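Local atomic coordinates of protein STN1 (Saccharomyces cerevisiae, PDB entry 3KEY), a protein that regulates telomere length and protects chromosome ends, limiting telomerase loading through its interaction with CDC13, its C-terminal winged-helix region apparently serving telomere-specific roles. Residues A[111-116]-A[175-180]; A[97-102]-A[136-141]; A[116-121]-A[130-135]; A[93-98]-A[123-128]. One frame throughout, in Å; residues are numbered along the deposited sequence.

Contact 1. Residues A[111-116]-A[175-180]; sequences CYTGTV and LLHLEY
Tyr180 donates its OH to the carbonyl O of Cys111 at 2.6 Å, the donor tilted 35° from the carbonyl plane. Leu178 N is bonded to Tyr112 O at 2.8 Å, and Gly114 and Leu176 exchange two more backbone bonds, Leu176 N meeting Gly114 O at 2.8 Å. These link strand 113-117, at one edge, to strand 173-180, the middle strand of the three-stranded antiparallel sheet in the second winged helix-turn-helix of Stn1. Gly114 and Leu176 are its hydrogen-bonded pair here; the non-hydrogen-bonded pairs Thr113-His177 and Thr115-Leu175 share one face, where Thr113 CG2 lies 3.5 Å from Leu175 CD1. On the other face, toward Leu106 of helix 90-108, Leu176 CD1 meets Val116 CG2 at 3.8 Å. Tyr180 places CG anti to the carbonyl carbon (chi1 -60°) and turns its ring edge to the face of Tyr112 in an offset edge-to-face pair, planes at 78°, with CD1 3.6 Å from Tyr112 CE2. The Tyr112 hydroxyl itself is bonded to Gln110.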
loop_
_atom_site.group_PDB
_atom_site.type_symbol
_atom_site.label_atom_id
_atom_site.label_comp_id
_atom_site.label_asym_id
_atom_site.label_seq_id
_atom_site.Cartn_x
_atom_site.Cartn_y
_atom_site.Cartn_z
ATOM N N CYS A 111 -13.857 -19.039 -6.792
ATOM C CA CYS A 111 -12.576 -19.689 -6.524
ATOM C C CYS A 111 -12.244 -19.477 -5.043
ATOM O O CYS A 111 -12.342 -18.349 -4.542
ATOM C CB CYS A 111 -11.461 -19.063 -7.376
ATOM S SG CYS A 111 -9.763 -19.642 -6.938
ATOM N N TYR A 112 -11.853 -20.547 -4.352
ATOM C CA TYR A 112 -11.515 -20.459 -2.929
ATOM C C TYR A 112 -10.028 -20.214 -2.661
ATOM O O TYR A 112 -9.656 -19.670 -1.613
ATOM C CB TYR A 112 -11.922 -21.744 -2.198
ATOM C CG TYR A 112 -13.386 -22.066 -2.311
ATOM C CD1 TYR A 112 -13.861 -22.873 -3.344
ATOM C CD2 TYR A 112 -14.306 -21.536 -1.408
ATOM C CE1 TYR A 112 -15.218 -23.145 -3.476
ATOM C CE2 TYR A 112 -15.671 -21.802 -1.530
ATOM C CZ TYR A 112 -16.116 -22.607 -2.568
ATOM O OH TYR A 112 -17.455 -22.887 -2.697
ATOM N N THR A 113 -9.186 -20.627 -3.601
ATOM C CA THR A 113 -7.737 -20.481 -3.462
ATOM C C THR A 113 -7.112 -20.227 -4.828
ATOM O O THR A 113 -7.292 -21.016 -5.757
ATOM C CB THR A 113 -7.103 -21.767 -2.870
ATOM O OG1 THR A 113 -7.745 -22.092 -1.634
ATOM C CG2 THR A 113 -5.615 -21.563 -2.609
ATOM N N GLY A 114 -6.384 -19.123 -4.949
ATOM C CA GLY A 114 -5.753 -18.797 -6.211
ATOM C C GLY A 114 -4.392 -18.152 -6.017
ATOM O O GLY A 114 -4.173 -17.403 -5.062
ATOM N N THR A 115 -3.474 -18.445 -6.926
ATOM C CA THR A 115 -2.143 -17.878 -6.839
ATOM C C THR A 115 -1.993 -16.614 -7.664
ATOM O O THR A 115 -2.584 -16.479 -8.728
ATOM C CB THR A 115 -1.071 -18.874 -7.334
ATOM O OG1 THR A 115 -0.891 -19.904 -6.359
ATOM C CG2 THR A 115 0.263 -18.154 -7.594
ATOM N N VAL A 116 -1.197 -15.693 -7.140
ATOM C CA VAL A 116 -0.862 -14.458 -7.818
ATOM C C VAL A 116 0.667 -14.465 -7.814
ATOM O O VAL A 116 1.285 -14.286 -6.774
ATOM C CB VAL A 116 -1.375 -13.219 -7.064
ATOM C CG1 VAL A 116 -0.769 -11.956 -7.688
ATOM C CG2 VAL A 116 -2.902 -13.162 -7.135
ATOM N N LEU A 175 -0.800 -16.389 -2.099
ATOM C CA LEU A 175 -1.914 -17.299 -2.271
ATOM C C LEU A 175 -3.132 -16.671 -1.609
ATOM O O LEU A 175 -3.140 -16.422 -0.397
ATOM C CB LEU A 175 -1.568 -18.651 -1.629
ATOM C CG LEU A 175 -2.487 -19.854 -1.859
ATOM C CD1 LEU A 175 -2.420 -20.262 -3.325
ATOM C CD2 LEU A 175 -2.062 -21.024 -0.958
ATOM N N LEU A 176 -4.152 -16.387 -2.411
ATOM C CA LEU A 176 -5.376 -15.784 -1.901
ATOM C C LEU A 176 -6.401 -16.844 -1.497
ATOM O O LEU A 176 -6.701 -17.759 -2.264
ATOM C CB LEU A 176 -5.995 -14.866 -2.959
ATOM C CG LEU A 176 -5.092 -13.786 -3.572
ATOM C CD1 LEU A 176 -5.832 -13.133 -4.728
ATOM C CD2 LEU A 176 -4.701 -12.738 -2.520
ATOM N N HIS A 177 -6.927 -16.720 -0.286
ATOM C CA HIS A 177 -7.954 -17.642 0.201
ATOM C C HIS A 177 -9.228 -16.835 0.354
ATOM O O HIS A 177 -9.227 -15.789 1.005
ATOM C CB HIS A 177 -7.585 -18.236 1.565
ATOM C CG HIS A 177 -6.395 -19.139 1.530
ATOM N ND1 HIS A 177 -5.110 -18.694 1.779
ATOM C CD2 HIS A 177 -6.288 -20.458 1.248
ATOM C CE1 HIS A 177 -4.267 -19.703 1.652
ATOM N NE2 HIS A 177 -4.955 -20.784 1.330
ATOM N N LEU A 178 -10.310 -17.311 -0.249
ATOM C CA LEU A 178 -11.586 -16.612 -0.166
ATOM C C LEU A 178 -12.671 -17.558 0.342
ATOM O O LEU A 178 -12.762 -18.709 -0.090
ATOM C CB LEU A 178 -11.984 -16.061 -1.546
ATOM C CG LEU A 178 -10.952 -15.180 -2.259
ATOM C CD1 LEU A 178 -11.445 -14.826 -3.678
ATOM C CD2 LEU A 178 -10.701 -13.919 -1.435
ATOM N N GLU A 179 -13.470 -17.076 1.286
ATOM C CA GLU A 179 -14.572 -17.865 1.822
ATOM C C GLU A 179 -15.829 -17.068 1.471
ATOM O O GLU A 179 -15.894 -15.858 1.702
ATOM C CB GLU A 179 -14.447 -18.031 3.338
ATOM C CG GLU A 179 -15.664 -18.699 3.972
ATOM C CD GLU A 179 -15.509 -18.937 5.471
ATOM O OE1 GLU A 179 -14.949 -18.063 6.166
ATOM O OE2 GLU A 179 -15.965 -19.994 5.952
ATOM N N TYR A 180 -16.821 -17.747 0.913
ATOM C CA TYR A 180 -18.049 -17.084 0.491
ATOM C C TYR A 180 -19.222 -17.132 1.467
ATOM O O TYR A 180 -19.396 -18.101 2.211
ATOM C CB TYR A 180 -18.463 -17.635 -0.876
ATOM C CG TYR A 180 -17.400 -17.394 -1.924
ATOM C CD1 TYR A 180 -16.434 -18.367 -2.215
ATOM C CD2 TYR A 180 -17.308 -16.165 -2.569
ATOM C CE1 TYR A 180 -15.396 -18.110 -3.127
ATOM C CE2 TYR A 180 -16.278 -15.896 -3.477
ATOM C CZ TYR A 180 -15.327 -16.866 -3.752
ATOM O OH TYR A 180 -14.313 -16.583 -4.644
#

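Contact 2. Residues A[97-102]-A[136-141]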
loop_
_atom_site.group_PDB
_atom_site.type_symbol
_atom_site.label_atom_id
_atom_site.label_comp_id
_atom_site.label_asym_id
_atom_site.label_seq_id
_atom_site.Cartn_x
_atom_site.Cartn_y
_atom_site.Cartn_z
ATOM N N GLU A 97 -5.830 -1.279 -9.364
ATOM C CA GLU A 97 -6.767 -1.678 -10.406
ATOM C C GLU A 97 -6.576 -3.167 -10.665
ATOM O O GLU A 97 -7.541 -3.933 -10.692
ATOM C CB GLU A 97 -6.522 -0.891 -11.694
ATOM C CG GLU A 97 -7.408 0.337 -11.852
ATOM C CD GLU A 97 -7.141 1.096 -13.145
ATOM O OE1 GLU A 97 -7.036 0.448 -14.215
ATOM O OE2 GLU A 97 -7.045 2.342 -13.087
ATOM N N TYR A 98 -5.317 -3.572 -10.842
ATOM C CA TYR A 98 -4.988 -4.973 -11.081
ATOM C C TYR A 98 -5.569 -5.895 -9.986
ATOM O O TYR A 98 -6.209 -6.906 -10.288
ATOM C CB TYR A 98 -3.469 -5.120 -11.157
ATOM C CG TYR A 98 -2.968 -6.530 -11.385
ATOM C CD1 TYR A 98 -2.860 -7.437 -10.326
ATOM C CD2 TYR A 98 -2.572 -6.948 -12.657
ATOM C CE1 TYR A 98 -2.363 -8.728 -10.531
ATOM C CE2 TYR A 98 -2.074 -8.232 -12.877
ATOM C CZ TYR A 98 -1.968 -9.116 -11.812
ATOM O OH TYR A 98 -1.448 -10.376 -12.024
ATOM N N ALA A 99 -5.345 -5.545 -8.721
ATOM C CA ALA A 99 -5.854 -6.349 -7.613
ATOM C C ALA A 99 -7.389 -6.403 -7.607
ATOM O O ALA A 99 -7.974 -7.471 -7.443
ATOM C CB ALA A 99 -5.340 -5.795 -6.286
ATOM N N GLU A 100 -8.036 -5.252 -7.778
ATOM C CA GLU A 100 -9.501 -5.197 -7.798
ATOM C C GLU A 100 -10.089 -6.118 -8.877
ATOM O O GLU A 100 -11.062 -6.833 -8.630
ATOM C CB GLU A 100 -9.978 -3.770 -8.062
ATOM C CG GLU A 100 -9.901 -2.836 -6.874
ATOM C CD GLU A 100 -9.698 -1.394 -7.307
ATOM O OE1 GLU A 100 -10.211 -1.023 -8.387
ATOM O OE2 GLU A 100 -9.032 -0.634 -6.570
ATOM N N LYS A 101 -9.503 -6.084 -10.069
ATOM C CA LYS A 101 -9.972 -6.920 -11.172
ATOM C C LYS A 101 -9.744 -8.399 -10.881
ATOM O O LYS A 101 -10.615 -9.230 -11.145
ATOM C CB LYS A 101 -9.254 -6.549 -12.474
ATOM C CG LYS A 101 -9.670 -5.203 -13.054
ATOM C CD LYS A 101 -8.794 -4.833 -14.252
ATOM C CE LYS A 101 -9.163 -3.472 -14.836
ATOM N NZ LYS A 101 -8.180 -3.042 -15.883
ATOM N N ARG A 102 -8.568 -8.727 -10.346
ATOM C CA ARG A 102 -8.252 -10.116 -10.030
ATOM C C ARG A 102 -9.244 -10.663 -9.008
ATOM O O ARG A 102 -9.815 -11.734 -9.199
ATOM C CB ARG A 102 -6.825 -10.235 -9.485
ATOM C CG ARG A 102 -6.462 -11.632 -8.979
ATOM C CD ARG A 102 -6.764 -12.679 -10.028
ATOM N NE ARG A 102 -6.097 -12.356 -11.284
ATOM C CZ ARG A 102 -4.912 -12.834 -11.653
ATOM N NH1 ARG A 102 -4.247 -13.678 -10.870
ATOM N NH2 ARG A 102 -4.382 -12.444 -12.805
ATOM N N VAL A 136 1.181 -7.779 -1.294
ATOM C CA VAL A 136 0.374 -8.234 -0.171
ATOM C C VAL A 136 -0.428 -7.067 0.413
ATOM O O VAL A 136 -1.620 -7.193 0.659
ATOM C CB VAL A 136 1.255 -8.845 0.954
ATOM C CG1 VAL A 136 0.437 -9.021 2.231
ATOM C CG2 VAL A 136 1.821 -10.185 0.498
ATOM N N ASP A 137 0.212 -5.922 0.630
ATOM C CA ASP A 137 -0.530 -4.808 1.205
ATOM C C ASP A 137 -1.603 -4.275 0.266
ATOM O O ASP A 137 -2.658 -3.842 0.717
ATOM C CB ASP A 137 0.419 -3.691 1.665
ATOM C CG ASP A 137 1.262 -4.112 2.872
ATOM O OD1 ASP A 137 0.817 -5.023 3.608
ATOM O OD2 ASP A 137 2.353 -3.543 3.091
ATOM N N VAL A 138 -1.361 -4.318 -1.040
ATOM C CA VAL A 138 -2.383 -3.841 -1.961
ATOM C C VAL A 138 -3.603 -4.774 -1.907
ATOM O O VAL A 138 -4.744 -4.311 -1.797
ATOM C CB VAL A 138 -1.845 -3.744 -3.414
ATOM C CG1 VAL A 138 -2.990 -3.411 -4.380
ATOM C CG2 VAL A 138 -0.774 -2.657 -3.487
ATOM N N PHE A 139 -3.362 -6.081 -1.954
ATOM C CA PHE A 139 -4.465 -7.039 -1.904
ATOM C C PHE A 139 -5.215 -7.007 -0.571
ATOM O O PHE A 139 -6.440 -7.134 -0.553
ATOM C CB PHE A 139 -3.978 -8.463 -2.228
ATOM C CG PHE A 139 -3.928 -8.757 -3.713
ATOM C CD1 PHE A 139 -2.828 -8.379 -4.477
ATOM C CD2 PHE A 139 -5.016 -9.354 -4.352
ATOM C CE1 PHE A 139 -2.808 -8.589 -5.860
ATOM C CE2 PHE A 139 -5.012 -9.570 -5.732
ATOM C CZ PHE A 139 -3.905 -9.186 -6.490
ATOM N N LYS A 140 -4.498 -6.821 0.539
ATOM C CA LYS A 140 -5.165 -6.738 1.838
ATOM C C LYS A 140 -6.177 -5.582 1.844
ATOM O O LYS A 140 -7.324 -5.748 2.274
ATOM C CB LYS A 140 -4.145 -6.541 2.968
ATOM C CG LYS A 140 -3.454 -7.829 3.411
ATOM C CD LYS A 140 -2.474 -7.593 4.561
ATOM C CE LYS A 140 -1.918 -8.919 5.094
ATOM N NZ LYS A 140 -0.926 -8.696 6.193
ATOM N N GLU A 141 -5.751 -4.414 1.368
ATOM C CA GLU A 141 -6.628 -3.249 1.314
ATOM C C GLU A 141 -7.841 -3.470 0.400
ATOM O O GLU A 141 -8.965 -3.110 0.751
ATOM C CB GLU A 141 -5.860 -2.018 0.837
ATOM C CG GLU A 141 -5.585 -1.019 1.926
ATOM C CD GLU A 141 -6.803 -0.786 2.816
ATOM O OE1 GLU A 141 -7.880 -0.359 2.316
ATOM O OE2 GLU A 141 -6.678 -1.039 4.021
#
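Ala99 and Phe139, with CA atoms 5.9 Å apart, mark the place where the segments of helices 90-108 and 132-149 approach each other, their axes 9.3 Å apart at the closest and inclined at 54°. In the order of elements of a winged helix-turn-helix domain these are the first and third helices, and the contact lies in the buried core of the second such domain of Stn1. It illustrates how a small residue on one helix can seat an aromatic ring from the other. The methyl CB of Ala99 stands over the face of the Phe139 ring, 3.7 Å from its centroid and 11° off the normal, a CH-pi contact over the middle of the ring. A first torsion of -85° swings the Phe139 ring across to helix 90-108 until CZ lies 3.6 Å from Ala99 CA. Tyr98 contributes a looser touch: its ring edge, at CD1, lies 4.3 Å from Phe139 CZ. Further out, Phe139 is also packed by Ile174 and Leu176 of strand 173-180 and by Ile159 of strand 154-161, joining the helices to the sheet. Arg102 approaches the ring at its edge with the aliphatic CG, 4.1 Å from Phe139 CE2, before its bent chain carries the guanidinium group away. On another side of the same Ala99 methyl, Val138 CG1 rests 3.9 Å from Ala99 CB.

Contact 3. Residues A[116-121]-A[130-135]; sequences VQLSHV and ITTNGI
Leu118 holds its CG opposite the backbone N (chi1 176°), and a second torsion of 63° spreads its two methyls against the start of the next helix: CD1 meets Ile135 CD1 at 3.2 Å, an unusually short approach, while CD2 is 3.5 Å from Thr132 CG2, the two side chains crossing at about a right angle. CD1 also lies against the backbone of Ile130, 3.5 Å from its O, a carbonyl that Gln122 NE2 bonds. Val121 completes the apolar patch; it meets Ile135 tip to tip, CG2 to CD1 at 3.8 Å, and reaches Ile130 CD1 with CG1. Cutting Leu118 back to an alanine would probably strip Thr132 CG2 and one side of Ile135 CD1 of their partner and open a gap between the helices. Thr131 starts the second helix as its N-cap, OG1 accepting from Gly134 N at 3.2 Å. Helix 118-125 and the start of helix 132-149, packed through such a cluster around an intervening turn, make the helix-turn-helix of the winged-helix fold.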
loop_
_atom_site.group_PDB
_atom_site.type_symbol
_atom_site.label_atom_id
_atom_site.label_comp_id
_atom_site.label_asym_id
_atom_site.label_seq_id
_atom_site.Cartn_x
_atom_site.Cartn_y
_atom_site.Cartn_z
ATOM N N VAL A 116 -1.197 -15.693 -7.140
ATOM C CA VAL A 116 -0.862 -14.458 -7.818
ATOM C C VAL A 116 0.667 -14.465 -7.814
ATOM O O VAL A 116 1.285 -14.286 -6.774
ATOM C CB VAL A 116 -1.375 -13.219 -7.064
ATOM C CG1 VAL A 116 -0.769 -11.956 -7.688
ATOM C CG2 VAL A 116 -2.902 -13.162 -7.135
ATOM N N GLN A 117 1.270 -14.716 -8.974
ATOM C CA GLN A 117 2.723 -14.758 -9.099
ATOM C C GLN A 117 3.289 -13.352 -9.266
ATOM O O GLN A 117 2.816 -12.576 -10.094
ATOM C CB GLN A 117 3.133 -15.615 -10.304
ATOM C CG GLN A 117 2.757 -17.075 -10.190
ATOM C CD GLN A 117 3.307 -17.909 -11.332
ATOM O OE1 GLN A 117 4.474 -17.778 -11.707
ATOM N NE2 GLN A 117 2.473 -18.787 -11.881
ATOM N N LEU A 118 4.309 -13.042 -8.476
ATOM C CA LEU A 118 4.949 -11.738 -8.518
ATOM C C LEU A 118 5.449 -11.387 -9.921
ATOM O O LEU A 118 5.214 -10.277 -10.403
ATOM C CB LEU A 118 6.116 -11.695 -7.521
ATOM C CG LEU A 118 6.965 -10.416 -7.512
ATOM C CD1 LEU A 118 6.121 -9.214 -7.106
ATOM C CD2 LEU A 118 8.135 -10.602 -6.552
ATOM N N SER A 119 6.126 -12.327 -10.578
ATOM C CA SER A 119 6.636 -12.078 -11.930
ATOM C C SER A 119 5.518 -11.690 -12.897
ATOM O O SER A 119 5.722 -10.847 -13.768
ATOM C CB SER A 119 7.384 -13.306 -12.468
ATOM O OG SER A 119 6.526 -14.431 -12.586
ATOM N N HIS A 120 4.338 -12.294 -12.752
ATOM C CA HIS A 120 3.217 -11.962 -13.634
ATOM C C HIS A 120 2.780 -10.515 -13.418
ATOM O O HIS A 120 2.500 -9.783 -14.371
ATOM C CB HIS A 120 2.027 -12.906 -13.390
ATOM C CG HIS A 120 2.283 -14.315 -13.825
ATOM N ND1 HIS A 120 1.319 -15.301 -13.781
ATOM C CD2 HIS A 120 3.405 -14.912 -14.293
ATOM C CE1 HIS A 120 1.835 -16.441 -14.200
ATOM N NE2 HIS A 120 3.103 -16.233 -14.516
ATOM N N VAL A 121 2.721 -10.101 -12.158
ATOM C CA VAL A 121 2.332 -8.736 -11.845
ATOM C C VAL A 121 3.371 -7.753 -12.382
ATOM O O VAL A 121 3.016 -6.703 -12.917
ATOM C CB VAL A 121 2.207 -8.521 -10.332
ATOM C CG1 VAL A 121 1.849 -7.066 -10.050
ATOM C CG2 VAL A 121 1.168 -9.470 -9.752
ATOM N N ILE A 130 8.353 -3.929 -7.972
ATOM C CA ILE A 130 7.313 -4.327 -7.035
ATOM C C ILE A 130 7.771 -5.585 -6.301
ATOM O O ILE A 130 8.358 -6.486 -6.899
ATOM C CB ILE A 130 5.974 -4.579 -7.748
ATOM C CG1 ILE A 130 4.876 -4.772 -6.709
ATOM C CG2 ILE A 130 6.072 -5.794 -8.650
ATOM C CD1 ILE A 130 3.525 -5.017 -7.318
ATOM N N THR A 131 7.532 -5.624 -4.997
ATOM C CA THR A 131 7.927 -6.763 -4.175
ATOM C C THR A 131 6.686 -7.509 -3.706
ATOM O O THR A 131 5.568 -7.016 -3.851
ATOM C CB THR A 131 8.697 -6.312 -2.927
ATOM O OG1 THR A 131 7.827 -5.533 -2.093
ATOM C CG2 THR A 131 9.926 -5.471 -3.324
ATOM N N THR A 132 6.885 -8.689 -3.130
ATOM C CA THR A 132 5.754 -9.469 -2.648
ATOM C C THR A 132 5.073 -8.780 -1.459
ATOM O O THR A 132 3.851 -8.834 -1.335
ATOM C CB THR A 132 6.184 -10.912 -2.277
ATOM O OG1 THR A 132 7.171 -10.878 -1.242
ATOM C CG2 THR A 132 6.775 -11.617 -3.505
ATOM N N ASN A 133 5.844 -8.113 -0.602
ATOM C CA ASN A 133 5.247 -7.410 0.533
ATOM C C ASN A 133 4.376 -6.258 0.042
ATOM O O ASN A 133 3.346 -5.948 0.642
ATOM C CB ASN A 133 6.320 -6.873 1.479
ATOM C CG ASN A 133 7.099 -7.982 2.157
ATOM O OD1 ASN A 133 6.526 -8.991 2.574
ATOM N ND2 ASN A 133 8.411 -7.801 2.279
ATOM N N GLY A 134 4.795 -5.624 -1.048
ATOM C CA GLY A 134 4.009 -4.537 -1.600
ATOM C C GLY A 134 2.690 -5.060 -2.147
ATOM O O GLY A 134 1.637 -4.480 -1.897
ATOM N N ILE A 135 2.746 -6.160 -2.895
ATOM C CA ILE A 135 1.546 -6.757 -3.470
ATOM C C ILE A 135 0.609 -7.243 -2.368
ATOM O O ILE A 135 -0.610 -7.134 -2.493
ATOM C CB ILE A 135 1.897 -7.930 -4.406
ATOM C CG1 ILE A 135 2.544 -7.389 -5.676
ATOM C CG2 ILE A 135 0.647 -8.689 -4.792
ATOM C CD1 ILE A 135 3.008 -8.462 -6.628
#

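Contact 4. Residues A[93-98]-A[123-128]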
loop_
_atom_site.group_PDB
_atom_site.type_symbol
_atom_site.label_atom_id
_atom_site.label_comp_id
_atom_site.label_asym_id
_atom_site.label_seq_id
_atom_site.Cartn_x
_atom_site.Cartn_y
_atom_site.Cartn_z
ATOM N N LYS A 93 -1.708 3.188 -8.327
ATOM C CA LYS A 93 -3.062 3.131 -8.842
ATOM C C LYS A 93 -3.270 1.971 -9.815
ATOM O O LYS A 93 -4.352 1.380 -9.847
ATOM C CB LYS A 93 -3.416 4.468 -9.484
ATOM C CG LYS A 93 -3.328 5.593 -8.478
ATOM C CD LYS A 93 -3.719 6.934 -9.048
ATOM C CE LYS A 93 -3.749 7.957 -7.931
ATOM N NZ LYS A 93 -4.348 9.225 -8.382
ATOM N N ASN A 94 -2.246 1.639 -10.603
ATOM C CA ASN A 94 -2.359 0.515 -11.522
ATOM C C ASN A 94 -2.352 -0.810 -10.742
ATOM O O ASN A 94 -2.998 -1.776 -11.149
ATOM C CB ASN A 94 -1.216 0.505 -12.541
ATOM C CG ASN A 94 -1.320 1.637 -13.544
ATOM O OD1 ASN A 94 -2.414 2.079 -13.888
ATOM N ND2 ASN A 94 -0.177 2.104 -14.030
ATOM N N LEU A 95 -1.610 -0.858 -9.639
ATOM C CA LEU A 95 -1.544 -2.070 -8.819
ATOM C C LEU A 95 -2.904 -2.324 -8.179
ATOM O O LEU A 95 -3.360 -3.463 -8.098
ATOM C CB LEU A 95 -0.477 -1.933 -7.726
ATOM C CG LEU A 95 0.959 -2.134 -8.207
ATOM C CD1 LEU A 95 1.967 -1.682 -7.150
ATOM C CD2 LEU A 95 1.148 -3.603 -8.556
ATOM N N PHE A 96 -3.553 -1.250 -7.736
ATOM C CA PHE A 96 -4.866 -1.368 -7.126
ATOM C C PHE A 96 -5.902 -1.818 -8.150
ATOM O O PHE A 96 -6.765 -2.634 -7.836
ATOM C CB PHE A 96 -5.282 -0.041 -6.490
ATOM C CG PHE A 96 -5.134 -0.026 -5.002
ATOM C CD1 PHE A 96 -6.169 -0.474 -4.187
ATOM C CD2 PHE A 96 -3.942 0.389 -4.414
ATOM C CE1 PHE A 96 -6.026 -0.514 -2.802
ATOM C CE2 PHE A 96 -3.780 0.353 -3.027
ATOM C CZ PHE A 96 -4.826 -0.098 -2.218
ATOM N N GLU A 97 -5.830 -1.279 -9.364
ATOM C CA GLU A 97 -6.767 -1.678 -10.406
ATOM C C GLU A 97 -6.576 -3.167 -10.665
ATOM O O GLU A 97 -7.541 -3.933 -10.692
ATOM C CB GLU A 97 -6.522 -0.891 -11.694
ATOM C CG GLU A 97 -7.408 0.337 -11.852
ATOM C CD GLU A 97 -7.141 1.096 -13.145
ATOM O OE1 GLU A 97 -7.036 0.448 -14.215
ATOM O OE2 GLU A 97 -7.045 2.342 -13.087
ATOM N N TYR A 98 -5.317 -3.572 -10.842
ATOM C CA TYR A 98 -4.988 -4.973 -11.081
ATOM C C TYR A 98 -5.569 -5.895 -9.986
ATOM O O TYR A 98 -6.209 -6.906 -10.288
ATOM C CB TYR A 98 -3.469 -5.120 -11.157
ATOM C CG TYR A 98 -2.968 -6.530 -11.385
ATOM C CD1 TYR A 98 -2.860 -7.437 -10.326
ATOM C CD2 TYR A 98 -2.572 -6.948 -12.657
ATOM C CE1 TYR A 98 -2.363 -8.728 -10.531
ATOM C CE2 TYR A 98 -2.074 -8.232 -12.877
ATOM C CZ TYR A 98 -1.968 -9.116 -11.812
ATOM O OH TYR A 98 -1.448 -10.376 -12.024
ATOM N N GLU A 123 5.433 -8.164 -14.922
ATOM C CA GLU A 123 5.364 -8.177 -16.386
ATOM C C GLU A 123 4.126 -7.455 -16.914
ATOM O O GLU A 123 4.207 -6.675 -17.863
ATOM C CB GLU A 123 5.364 -9.627 -16.891
ATOM C CG GLU A 123 5.412 -9.784 -18.401
ATOM C CD GLU A 123 6.651 -9.149 -19.010
ATOM O OE1 GLU A 123 7.771 -9.439 -18.535
ATOM O OE2 GLU A 123 6.502 -8.364 -19.967
ATOM N N LYS A 124 2.985 -7.719 -16.288
ATOM C CA LYS A 124 1.707 -7.127 -16.675
ATOM C C LYS A 124 1.658 -5.605 -16.556
ATOM O O LYS A 124 1.068 -4.927 -17.398
ATOM C CB LYS A 124 0.586 -7.717 -15.812
ATOM C CG LYS A 124 -0.793 -7.136 -16.081
ATOM C CD LYS A 124 -1.266 -7.506 -17.476
ATOM C CE LYS A 124 -2.671 -6.993 -17.729
ATOM N NZ LYS A 124 -3.189 -7.475 -19.033
ATOM N N LEU A 125 2.271 -5.069 -15.506
ATOM C CA LEU A 125 2.240 -3.629 -15.277
ATOM C C LEU A 125 3.575 -2.943 -15.548
ATOM O O LEU A 125 3.706 -1.736 -15.354
ATOM C CB LEU A 125 1.804 -3.355 -13.833
ATOM C CG LEU A 125 0.526 -4.051 -13.346
ATOM C CD1 LEU A 125 0.290 -3.717 -11.875
ATOM C CD2 LEU A 125 -0.654 -3.613 -14.184
ATOM N N HIS A 126 4.557 -3.716 -15.997
ATOM C CA HIS A 126 5.894 -3.199 -16.274
ATOM C C HIS A 126 6.456 -2.499 -15.040
ATOM O O HIS A 126 6.918 -1.362 -15.109
ATOM C CB HIS A 126 5.867 -2.233 -17.465
ATOM C CG HIS A 126 5.167 -2.785 -18.666
ATOM N ND1 HIS A 126 3.820 -2.600 -18.894
ATOM C CD2 HIS A 126 5.614 -3.573 -19.675
ATOM C CE1 HIS A 126 3.467 -3.248 -19.990
ATOM N NE2 HIS A 126 4.537 -3.847 -20.481
ATOM N N LEU A 127 6.410 -3.202 -13.912
ATOM C CA LEU A 127 6.907 -2.690 -12.639
ATOM C C LEU A 127 7.890 -3.686 -12.033
ATOM O O LEU A 127 7.530 -4.476 -11.160
ATOM C CB LEU A 127 5.741 -2.471 -11.671
ATOM C CG LEU A 127 4.700 -1.437 -12.110
ATOM C CD1 LEU A 127 3.568 -1.373 -11.101
ATOM C CD2 LEU A 127 5.369 -0.076 -12.240
ATOM N N PRO A 128 9.156 -3.653 -12.483
ATOM C CA PRO A 128 10.200 -4.562 -11.985
ATOM C C PRO A 128 10.489 -4.474 -10.479
ATOM O O PRO A 128 10.894 -5.461 -9.860
ATOM C CB PRO A 128 11.431 -4.162 -12.801
ATOM C CG PRO A 128 10.852 -3.548 -14.048
ATOM C CD PRO A 128 9.696 -2.753 -13.517
HETATM O O HOH W 1 2.090 0.441 -14.391
#
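Leu95 and Leu125 meet obliquely through their methyls, CD2 of Leu95 pressed to 3.4 Å from CD1 of Leu125, closer than carbons usually sit. Leu95 sets CG opposite its own carbonyl carbon (chi1 -78°), which lets the end of the side chain swing toward the other segment, where Leu127 CD1 also approaches its CG at 4.0 Å. Tyr98 lies one turn further along; its ring takes Lys124 at the edge, near the ring plane, CE2 to CG at 3.6 Å, and Leu125 CD2 rests against it. The lysine chain bends at chi2, so that its aliphatic stem does the touching while the end leads away. Polar contact is indirect: a water accepts from Asn94 ND2 at 2.8 Å and donates to Leu125 O at 2.9 Å, tying the helix to the carbonyl just before the turn of His126. With an alanine in place of Leu95, Leu125 CD1 and Leu127 CD1 would be likely to lose the carbons they both touch, leaving the two leucines freer to shift. Around this, Leu95 also packs on Val121 of helix 118-125 and on Ile130 and Leu76, whereas Phe96 faces helices 132-149 and 6-16, so helix 90-108 is gripped on two sides.

All four contacts belong to the second winged helix-turn-helix domain, whose elements run in the order helix 90-108, strand 113-117, helix 118-125, helix 132-149, strands 154-161 and 173-180. Contacts 2 and 4 both use helix 90-108 and share Tyr98, their centres about 10 Å apart; contact 3 lies about 9 Å from contact 4, where Ile130 and Val121 touch Leu95. Contact 1 is about 20 Å from contact 4 but meets contact 2 through Leu176 and Phe139, and shares Val116 with contact 3, which is nested inside the loop it closes. Sheet, helix-turn-helix and first helix therefore meet in one continuous core, part of the C-terminal region that seems to mediate telomere-specific function.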